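Local coordinates for 303aa long hypothetical esterase (Sulfolobus tokodaii, PDB 3AIN), which probably hydrolyses carboxylic esters as a thermostable, dimeric carboxylesterase of the hormone-sensitive-lipase-like family, at residues L209-I223 with I258-E270. The protein carries 1 engineered substitution. Residues are numbered along the deposited sequence; the frame is centred on the assembly and turned at random.
Sequences LYDNGEGFFLTREHI and ITAEHDPLRDQGE
One face of the Phe-216 ring receives the CB of His-262, a CH-pi contact with CB 3.9 Å from the ring centroid and toward the rim, while the carbonyl O of Asn-212 sits in plane at the ring edge. The Phe-216 and His-262 rings are near parallel, planes 14° apart, but slid so far that they barely overlap; against one face of the imidazole lies CG of Glu-261. Phe-216 CB lies 3.4 Å from His-262 O, and with CG anti to the carbonyl carbon (chi1 -60°) the ring is laid over His-262 CB. One water donates to Phe-216 O, at 2.7 Å, and to His-262 O. At the edge of the Arg-266 guanidinium, NH1 gives a 2.9 Å hydrogen bond to Glu-261 O in the carbonyl plane, and NH2 forms a salt bridge with Asp-267 OD1. In this alpha/beta-hydrolase fold the contact joins the turn between strand 255-260 and helix 266-278 to helices 207-212 and 220-230 and their connection. Pro-264 packs between these elements: its CG meets Leu-218 CD2 and, at 4.0 Å, Ile-223 CD1, its CB meets Leu-209 CD1, and Asn-212 CB packs 3.5 Å from its N. The type I turn from Asp-263 to Arg-266 is closed by Arg-266 N donating to Asp-263 O; Asp-263 OD1 caps it, accepting from Leu-265 N at 2.8 Å from above the carboxylate plane. Ser-208 OG is hydrogen-bonded to both Pro-264 O and Asp-267 N.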
loop_
_atom_site.group_PDB
_atom_site.type_symbol
_atom_site.label_atom_id
_atom_site.label_comp_id
_atom_site.label_asym_id
_atom_site.label_seq_id
_atom_site.Cartn_x
_atom_site.Cartn_y
_atom_site.Cartn_z
ATOM N N LEU A 209 -21.339 -4.222 5.212
ATOM C CA LEU A 209 -22.448 -4.396 4.257
ATOM C C LEU A 209 -23.571 -3.414 4.619
ATOM O O LEU A 209 -24.160 -2.769 3.752
ATOM C CB LEU A 209 -22.982 -5.843 4.339
ATOM C CG LEU A 209 -24.283 -6.074 3.561
ATOM C CD1 LEU A 209 -24.022 -5.993 2.059
ATOM C CD2 LEU A 209 -24.802 -7.475 3.910
ATOM N N TYR A 210 -23.877 -3.290 5.902
ATOM C CA TYR A 210 -24.963 -2.385 6.308
ATOM C C TYR A 210 -24.544 -0.909 6.287
ATOM O O TYR A 210 -25.321 -0.046 5.863
ATOM C CB TYR A 210 -25.509 -2.774 7.695
ATOM C CG TYR A 210 -26.300 -4.052 7.645
ATOM C CD1 TYR A 210 -27.655 -4.037 7.314
ATOM C CD2 TYR A 210 -25.669 -5.289 7.771
ATOM C CE1 TYR A 210 -28.389 -5.224 7.210
ATOM C CE2 TYR A 210 -26.355 -6.469 7.552
ATOM C CZ TYR A 210 -27.731 -6.437 7.335
ATOM O OH TYR A 210 -28.414 -7.608 7.151
ATOM N N ASP A 211 -23.310 -0.623 6.693
ATOM C CA ASP A 211 -22.833 0.766 6.744
ATOM C C ASP A 211 -22.705 1.314 5.331
ATOM O O ASP A 211 -22.860 2.519 5.120
ATOM C CB ASP A 211 -21.453 0.844 7.409
ATOM C CG ASP A 211 -21.504 0.747 8.934
ATOM O OD1 ASP A 211 -22.594 0.772 9.527
ATOM O OD2 ASP A 211 -20.413 0.648 9.526
ATOM N N ASN A 212 -22.288 0.457 4.391
ATOM C CA ASN A 212 -21.813 0.928 3.084
ATOM C C ASN A 212 -22.677 0.386 1.946
ATOM O O ASN A 212 -22.354 0.560 0.773
ATOM C CB ASN A 212 -20.333 0.530 2.849
ATOM C CG ASN A 212 -19.399 1.068 3.924
ATOM O OD1 ASN A 212 -18.432 0.404 4.319
ATOM N ND2 ASN A 212 -19.566 2.332 4.259
ATOM N N GLY A 213 -23.818 -0.220 2.275
ATOM C CA GLY A 213 -24.633 -0.887 1.243
ATOM C C GLY A 213 -25.517 0.022 0.393
ATOM O O GLY A 213 -26.175 -0.450 -0.553
ATOM N N GLU A 214 -25.615 1.295 0.777
ATOM C CA GLU A 214 -26.172 2.341 -0.123
ATOM C C GLU A 214 -25.274 3.572 -0.187
ATOM O O GLU A 214 -24.516 3.855 0.748
ATOM C CB GLU A 214 -27.588 2.764 0.322
ATOM C CG GLU A 214 -28.556 1.599 0.495
ATOM C CD GLU A 214 -29.004 0.983 -0.823
ATOM O OE1 GLU A 214 -28.790 1.610 -1.889
ATOM O OE2 GLU A 214 -29.395 -0.200 -0.814
ATOM N N GLY A 215 -25.325 4.277 -1.321
ATOM C CA GLY A 215 -24.638 5.558 -1.455
ATOM C C GLY A 215 -23.195 5.504 -1.918
ATOM O O GLY A 215 -22.539 6.547 -2.015
ATOM N N PHE A 216 -22.640 4.297 -2.047
ATOM C CA PHE A 216 -21.219 4.166 -2.399
ATOM C C PHE A 216 -21.039 3.273 -3.629
ATOM O O PHE A 216 -20.193 2.369 -3.631
ATOM C CB PHE A 216 -20.417 3.625 -1.202
ATOM C CG PHE A 216 -20.481 4.506 0.023
ATOM C CD1 PHE A 216 -21.081 4.055 1.180
ATOM C CD2 PHE A 216 -19.829 5.735 0.048
ATOM C CE1 PHE A 216 -21.077 4.840 2.340
ATOM C CE2 PHE A 216 -19.822 6.514 1.188
ATOM C CZ PHE A 216 -20.429 6.061 2.342
ATOM N N PHE A 217 -21.812 3.578 -4.698
ATOM C CA PHE A 217 -21.618 2.932 -6.007
ATOM C C PHE A 217 -22.066 1.477 -6.185
ATOM O O PHE A 217 -22.975 1.190 -6.963
ATOM C CB PHE A 217 -20.151 3.082 -6.455
ATOM C CG PHE A 217 -19.889 2.652 -7.893
ATOM C CD1 PHE A 217 -18.861 1.763 -8.191
ATOM C CD2 PHE A 217 -20.666 3.135 -8.939
ATOM C CE1 PHE A 217 -18.609 1.368 -9.514
ATOM C CE2 PHE A 217 -20.352 2.823 -10.268
ATOM C CZ PHE A 217 -19.366 1.898 -10.548
ATOM N N LEU A 218 -21.512 0.583 -5.345
ATOM C CA LEU A 218 -21.925 -0.804 -5.367
ATOM C C LEU A 218 -22.930 -0.884 -4.223
ATOM O O LEU A 218 -22.552 -0.687 -3.067
ATOM C CB LEU A 218 -20.751 -1.744 -5.053
ATOM C CG LEU A 218 -21.191 -3.215 -4.947
ATOM C CD1 LEU A 218 -21.687 -3.789 -6.261
ATOM C CD2 LEU A 218 -20.019 -4.016 -4.412
ATOM N N THR A 219 -24.193 -1.189 -4.541
ATOM C CA THR A 219 -25.261 -1.248 -3.524
ATOM C C THR A 219 -25.710 -2.681 -3.201
ATOM O O THR A 219 -25.473 -3.620 -3.977
ATOM C CB THR A 219 -26.523 -0.461 -3.985
ATOM O OG1 THR A 219 -27.125 -1.127 -5.108
ATOM C CG2 THR A 219 -26.142 0.966 -4.381
ATOM N N ARG A 220 -26.495 -2.816 -2.134
ATOM C CA ARG A 220 -27.193 -4.072 -1.846
ATOM C C ARG A 220 -27.976 -4.586 -3.037
ATOM O O ARG A 220 -28.016 -5.796 -3.279
ATOM C CB ARG A 220 -28.171 -3.887 -0.682
ATOM C CG ARG A 220 -27.559 -3.291 0.559
ATOM C CD ARG A 220 -26.720 -4.314 1.269
ATOM N NE ARG A 220 -27.399 -5.607 1.387
ATOM C CZ ARG A 220 -28.068 -6.005 2.471
ATOM N NH1 ARG A 220 -28.222 -5.179 3.502
ATOM N NH2 ARG A 220 -28.542 -7.247 2.543
ATOM N N GLU A 221 -28.769 -3.696 -3.633
ATOM C CA GLU A 221 -29.596 -4.076 -4.772
ATOM C C GLU A 221 -28.757 -4.689 -5.906
ATOM O O GLU A 221 -29.142 -5.692 -6.496
ATOM C CB GLU A 221 -30.382 -2.864 -5.281
ATOM C CG GLU A 221 -31.555 -2.468 -4.376
ATOM C CD GLU A 221 -31.133 -1.742 -3.098
ATOM O OE1 GLU A 221 -29.990 -1.240 -3.009
ATOM O OE2 GLU A 221 -32.009 -1.534 -2.235
ATOM N N HIS A 222 -27.600 -4.097 -6.193
ATOM C CA HIS A 222 -26.684 -4.689 -7.180
ATOM C C HIS A 222 -26.195 -6.066 -6.755
ATOM O O HIS A 222 -26.110 -6.984 -7.574
ATOM C CB HIS A 222 -25.481 -3.788 -7.410
ATOM C CG HIS A 222 -25.847 -2.435 -7.917
ATOM N ND1 HIS A 222 -25.126 -1.304 -7.601
ATOM C CD2 HIS A 222 -26.930 -2.009 -8.612
ATOM C CE1 HIS A 222 -25.707 -0.250 -8.149
ATOM N NE2 HIS A 222 -26.781 -0.656 -8.800
ATOM N N ILE A 223 -25.698 -6.150 -5.526
ATOM C CA ILE A 223 -25.159 -7.418 -5.046
ATOM C C ILE A 223 -26.199 -8.545 -5.135
ATOM O O ILE A 223 -25.907 -9.618 -5.685
ATOM C CB ILE A 223 -24.632 -7.282 -3.601
ATOM C CG1 ILE A 223 -23.414 -6.331 -3.576
ATOM C CG2 ILE A 223 -24.275 -8.658 -3.088
ATOM C CD1 ILE A 223 -22.968 -5.881 -2.148
ATOM N N ILE A 258 -6.386 -6.009 -1.055
ATOM C CA ILE A 258 -6.697 -4.584 -0.942
ATOM C C ILE A 258 -8.196 -4.428 -0.673
ATOM O O ILE A 258 -9.022 -5.012 -1.362
ATOM C CB ILE A 258 -6.379 -3.912 -2.290
ATOM C CG1 ILE A 258 -4.872 -3.757 -2.442
ATOM C CG2 ILE A 258 -7.036 -2.537 -2.416
ATOM C CD1 ILE A 258 -4.439 -3.405 -3.855
ATOM N N THR A 259 -8.538 -3.699 0.382
ATOM C CA THR A 259 -9.945 -3.385 0.610
ATOM C C THR A 259 -10.122 -1.880 0.577
ATOM O O THR A 259 -9.145 -1.128 0.547
ATOM C CB THR A 259 -10.448 -3.912 1.956
ATOM O OG1 THR A 259 -9.602 -3.424 3.010
ATOM C CG2 THR A 259 -10.477 -5.451 1.977
ATOM N N ALA A 260 -11.375 -1.459 0.409
ATOM C CA ALA A 260 -11.703 -0.025 0.361
ATOM C C ALA A 260 -12.584 0.319 1.558
ATOM O O ALA A 260 -13.491 -0.439 1.905
ATOM C CB ALA A 260 -12.449 0.283 -0.960
ATOM N N GLU A 261 -12.332 1.482 2.165
ATOM C CA GLU A 261 -13.010 1.877 3.392
ATOM C C GLU A 261 -14.543 1.906 3.244
ATOM O O GLU A 261 -15.262 1.355 4.077
ATOM C CB GLU A 261 -12.495 3.238 3.865
ATOM C CG GLU A 261 -13.205 3.694 5.148
ATOM C CD GLU A 261 -12.609 4.972 5.742
ATOM O OE1 GLU A 261 -12.011 5.768 4.996
ATOM O OE2 GLU A 261 -12.897 5.242 6.919
ATOM N N HIS A 262 -15.029 2.523 2.177
ATOM C CA HIS A 262 -16.473 2.743 2.031
ATOM C C HIS A 262 -17.085 1.686 1.119
ATOM O O HIS A 262 -17.861 2.001 0.232
ATOM C CB HIS A 262 -16.731 4.131 1.432
ATOM C CG HIS A 262 -16.167 5.250 2.250
ATOM N ND1 HIS A 262 -16.474 5.414 3.586
ATOM C CD2 HIS A 262 -15.220 6.178 1.965
ATOM C CE1 HIS A 262 -15.721 6.375 4.093
ATOM N NE2 HIS A 262 -15.028 6.921 3.109
ATOM N N ASP A 263 -16.767 0.430 1.364
ATOM C CA ASP A 263 -17.119 -0.666 0.446
ATOM C C ASP A 263 -17.923 -1.674 1.256
ATOM O O ASP A 263 -17.472 -2.089 2.351
ATOM C CB ASP A 263 -15.818 -1.322 -0.017
ATOM C CG ASP A 263 -16.016 -2.383 -1.069
ATOM O OD1 ASP A 263 -17.138 -2.948 -1.203
ATOM O OD2 ASP A 263 -14.954 -2.856 -1.574
ATOM N N PRO A 264 -19.137 -2.039 0.795
ATOM C CA PRO A 264 -19.834 -3.075 1.551
ATOM C C PRO A 264 -19.036 -4.389 1.676
ATOM O O PRO A 264 -19.311 -5.167 2.600
ATOM C CB PRO A 264 -21.143 -3.291 0.756
ATOM C CG PRO A 264 -20.795 -2.884 -0.643
ATOM C CD PRO A 264 -19.875 -1.684 -0.438
ATOM N N LEU A 265 -18.114 -4.656 0.747
ATOM C CA LEU A 265 -17.290 -5.886 0.800
ATOM C C LEU A 265 -16.071 -5.780 1.711
ATOM O O LEU A 265 -15.236 -6.711 1.752
ATOM C CB LEU A 265 -16.782 -6.283 -0.594
ATOM C CG LEU A 265 -17.774 -6.512 -1.740
ATOM C CD1 LEU A 265 -17.140 -7.265 -2.928
ATOM C CD2 LEU A 265 -19.062 -7.131 -1.333
ATOM N N ARG A 266 -15.868 -4.620 2.345
ATOM C CA ARG A 266 -14.630 -4.413 3.102
ATOM C C ARG A 266 -14.423 -5.537 4.120
ATOM O O ARG A 266 -13.315 -6.098 4.223
ATOM C CB ARG A 266 -14.676 -3.076 3.839
ATOM C CG ARG A 266 -13.365 -2.691 4.499
ATOM C CD ARG A 266 -13.611 -1.469 5.411
ATOM N NE ARG A 266 -14.403 -1.860 6.579
ATOM C CZ ARG A 266 -15.363 -1.123 7.137
ATOM N NH1 ARG A 266 -15.687 0.060 6.631
ATOM N NH2 ARG A 266 -16.028 -1.584 8.199
ATOM N N ASP A 267 -15.390 -5.721 5.009
ATOM C CA ASP A 267 -15.158 -6.653 6.112
ATOM C C ASP A 267 -14.856 -8.066 5.595
ATOM O O ASP A 267 -14.004 -8.772 6.141
ATOM C CB ASP A 267 -16.329 -6.659 7.096
ATOM C CG ASP A 267 -16.458 -5.344 7.850
ATOM O OD1 ASP A 267 -15.551 -4.492 7.750
ATOM O OD2 ASP A 267 -17.411 -5.214 8.635
ATOM N N GLN A 268 -15.596 -8.540 4.611
ATOM C CA GLN A 268 -15.341 -9.902 4.148
ATOM C C GLN A 268 -13.976 -10.049 3.474
ATOM O O GLN A 268 -13.349 -11.099 3.569
ATOM C CB GLN A 268 -16.493 -10.424 3.266
ATOM C CG GLN A 268 -16.605 -9.735 1.928
ATOM C CD GLN A 268 -17.794 -10.254 1.148
ATOM O OE1 GLN A 268 -18.951 -10.063 1.533
ATOM N NE2 GLN A 268 -17.509 -11.037 0.147
ATOM N N GLY A 269 -13.486 -8.998 2.811
ATOM C CA GLY A 269 -12.081 -9.019 2.357
ATOM C C GLY A 269 -11.113 -9.235 3.499
ATOM O O GLY A 269 -10.136 -9.958 3.342
ATOM N N GLU A 270 -11.229 -8.390 4.521
ATOM C CA GLU A 270 -10.388 -8.545 5.700
ATOM C C GLU A 270 -10.494 -9.966 6.251
ATOM O O GLU A 270 -9.488 -10.522 6.736
ATOM C CB GLU A 270 -10.774 -7.505 6.770
ATOM C CG GLU A 270 -10.449 -6.060 6.359
ATOM C CD GLU A 270 -10.662 -5.081 7.517
ATOM O OE1 GLU A 270 -10.498 -5.500 8.681
ATOM O OE2 GLU A 270 -10.881 -3.895 7.248
HETATM O O HOH W 1 -18.222 1.125 -2.177
#